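Local coordinates for protein blood group a-and b-cleaving endo-beta-galactosidase (Streptococcus pneumoniae, PDB 2YGL) that probably binds carbohydrate through its tandem CBM51 modules, as part of a family 98 glycoside hydrolase that cleaves blood group A and B antigens, at residues F217-N222 and A340-L345. Sequence-based numbering, arbitrary orientation.
Sequences FTPGNN and ADELVL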
loop_
_atom_site.group_PDB
_atom_site.type_symbol
_atom_site.label_atom_id
_atom_site.label_comp_id
_atom_site.label_asym_id
_atom_site.label_seq_id
_atom_site.Cartn_x
_atom_site.Cartn_y
_atom_site.Cartn_z
ATOM N N PHE A 217 20.981 -20.188 -17.390
ATOM C CA PHE A 217 21.452 -20.270 -18.772
ATOM C C PHE A 217 22.080 -21.617 -19.160
ATOM O O PHE A 217 21.603 -22.281 -20.086
ATOM C CB PHE A 217 22.426 -19.119 -19.073
ATOM C CG PHE A 217 22.856 -19.043 -20.511
ATOM C CD1 PHE A 217 23.971 -19.747 -20.955
ATOM C CD2 PHE A 217 22.146 -18.264 -21.423
ATOM C CE1 PHE A 217 24.381 -19.673 -22.283
ATOM C CE2 PHE A 217 22.547 -18.186 -22.761
ATOM C CZ PHE A 217 23.666 -18.892 -23.190
ATOM N N THR A 218 23.145 -22.011 -18.462
ATOM C CA THR A 218 23.906 -23.204 -18.846
ATOM C C THR A 218 23.103 -24.505 -18.706
ATOM O O THR A 218 22.984 -25.244 -19.681
ATOM C CB THR A 218 25.300 -23.264 -18.159
ATOM O OG1 THR A 218 26.106 -22.189 -18.654
ATOM C CG2 THR A 218 26.018 -24.586 -18.452
ATOM N N PRO A 219 22.534 -24.783 -17.509
ATOM C CA PRO A 219 21.706 -25.990 -17.397
ATOM C C PRO A 219 20.528 -26.006 -18.379
ATOM O O PRO A 219 20.221 -27.053 -18.950
ATOM C CB PRO A 219 21.212 -25.944 -15.950
ATOM C CG PRO A 219 22.276 -25.193 -15.228
ATOM C CD PRO A 219 22.725 -24.138 -16.193
ATOM N N GLY A 220 19.894 -24.854 -18.585
ATOM C CA GLY A 220 18.795 -24.733 -19.543
ATOM C C GLY A 220 19.202 -25.088 -20.965
ATOM O O GLY A 220 18.504 -25.842 -21.648
ATOM N N ASN A 221 20.333 -24.549 -21.409
ATOM C CA ASN A 221 20.878 -24.878 -22.730
ATOM C C ASN A 221 21.452 -26.301 -22.828
ATOM O O ASN A 221 21.710 -26.799 -23.925
ATOM C CB ASN A 221 21.917 -23.837 -23.165
ATOM C CG ASN A 221 21.283 -22.525 -23.608
ATOM O OD1 ASN A 221 20.708 -22.434 -24.693
ATOM N ND2 ASN A 221 21.396 -21.501 -22.772
ATOM N N ASN A 222 21.647 -26.950 -21.682
ATOM C CA ASN A 222 22.081 -28.352 -21.654
ATOM C C ASN A 222 20.913 -29.345 -21.590
ATOM O O ASN A 222 21.125 -30.560 -21.536
ATOM C CB ASN A 222 23.055 -28.599 -20.494
ATOM C CG ASN A 222 24.452 -28.057 -20.769
ATOM O OD1 ASN A 222 24.801 -27.718 -21.904
ATOM N ND2 ASN A 222 25.266 -27.979 -19.721
ATOM N N ALA A 340 31.769 -16.969 -12.828
ATOM C CA ALA A 340 30.434 -16.794 -12.256
ATOM C C ALA A 340 29.668 -15.634 -12.904
ATOM O O ALA A 340 29.327 -14.649 -12.242
ATOM C CB ALA A 340 30.517 -16.622 -10.740
ATOM N N ASP A 341 29.405 -15.766 -14.205
ATOM C CA ASP A 341 28.680 -14.748 -14.968
ATOM C C ASP A 341 27.246 -15.177 -15.307
ATOM O O ASP A 341 26.587 -14.566 -16.151
ATOM C CB ASP A 341 29.457 -14.356 -16.237
ATOM C CG ASP A 341 29.903 -15.558 -17.060
ATOM O OD1 ASP A 341 29.335 -16.661 -16.908
ATOM O OD2 ASP A 341 30.833 -15.396 -17.877
ATOM N N GLU A 342 26.774 -16.220 -14.625
ATOM C CA GLU A 342 25.438 -16.773 -14.839
ATOM C C GLU A 342 24.396 -15.965 -14.068
ATOM O O GLU A 342 23.868 -16.419 -13.046
ATOM C CB GLU A 342 25.397 -18.244 -14.404
ATOM C CG GLU A 342 26.277 -19.186 -15.225
ATOM C CD GLU A 342 25.557 -19.785 -16.427
ATOM O OE1 GLU A 342 24.365 -20.144 -16.306
ATOM O OE2 GLU A 342 26.192 -19.914 -17.492
ATOM N N LEU A 343 24.108 -14.764 -14.561
ATOM C CA LEU A 343 23.149 -13.872 -13.917
ATOM C C LEU A 343 21.725 -14.356 -14.176
ATOM O O LEU A 343 21.359 -14.668 -15.308
ATOM C CB LEU A 343 23.340 -12.426 -14.406
ATOM C CG LEU A 343 22.612 -11.284 -13.682
ATOM C CD1 LEU A 343 23.388 -9.978 -13.778
ATOM C CD2 LEU A 343 21.192 -11.090 -14.212
ATOM N N VAL A 344 20.932 -14.420 -13.111
ATOM C CA VAL A 344 19.527 -14.798 -13.222
ATOM C C VAL A 344 18.606 -13.731 -12.631
ATOM O O VAL A 344 18.951 -13.058 -11.654
ATOM C CB VAL A 344 19.225 -16.190 -12.584
ATOM C CG1 VAL A 344 19.816 -17.311 -13.427
ATOM C CG2 VAL A 344 19.733 -16.267 -11.153
ATOM N N LEU A 345 17.439 -13.579 -13.245
ATOM C CA LEU A 345 16.416 -12.672 -12.755
ATOM C C LEU A 345 15.273 -13.512 -12.187
ATOM O O LEU A 345 14.496 -14.101 -12.935
ATOM C CB LEU A 345 15.933 -11.751 -13.883
ATOM C CG LEU A 345 16.999 -11.001 -14.700
ATOM C CD1 LEU A 345 16.367 -10.269 -15.865
ATOM C CD2 LEU A 345 17.782 -10.027 -13.838
HETATM O O HOH W 1 21.980 -17.907 -15.990
#
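The carboxylate of Glu342 and the ring of Phe217 are the flat groups here, their planes 61° apart, and OE2 of Glu342 approaches the ring obliquely. One ring face carries the amide of Asn221, whose ND2 stands 3.3 Å above the plane over the ring centre; Thr218 OG1 lies at the ring edge, in plane. Because CG of Phe217 is anti to the backbone N (chi1 -174°), the ring runs away from the strand side, and it is CB that packs on OE1 of Glu342, at 3.5 Å. That carboxylate grips the first turn of helix 217-221 with both oxygens. Thr218 N donates to OE1 of Glu342 on its syn lone pair, nearly straight at 166° and 3.1 Å long. Thr218 OG1, set beside its own backbone N, donates to Glu342 OE2 over 2.6 Å, meeting it from above the carboxylate plane. A water accepts a hydrogen bond from Phe217 N (2.9 Å) and lies 3.3 Å from Glu342 OE1, within hydrogen-bonding distance. Within the helix, Asn221 ND2 also reaches Phe217 O at 2.8 Å, from above the carbonyl plane. An inverse gamma turn centred on Glu342 leads into strand 343-352, and its backbone bonds with Asp272; the two bonds from Thr218 to the Glu342 carboxylate tie the short helix to one sheet of the second NPCBM beta-sandwich module. Direct bonds from Thr218 N and OG1, with a water held by Phe217 N close by, place donors of the N-terminal helix turn around a buried carboxylate and would probably favour its ionised form.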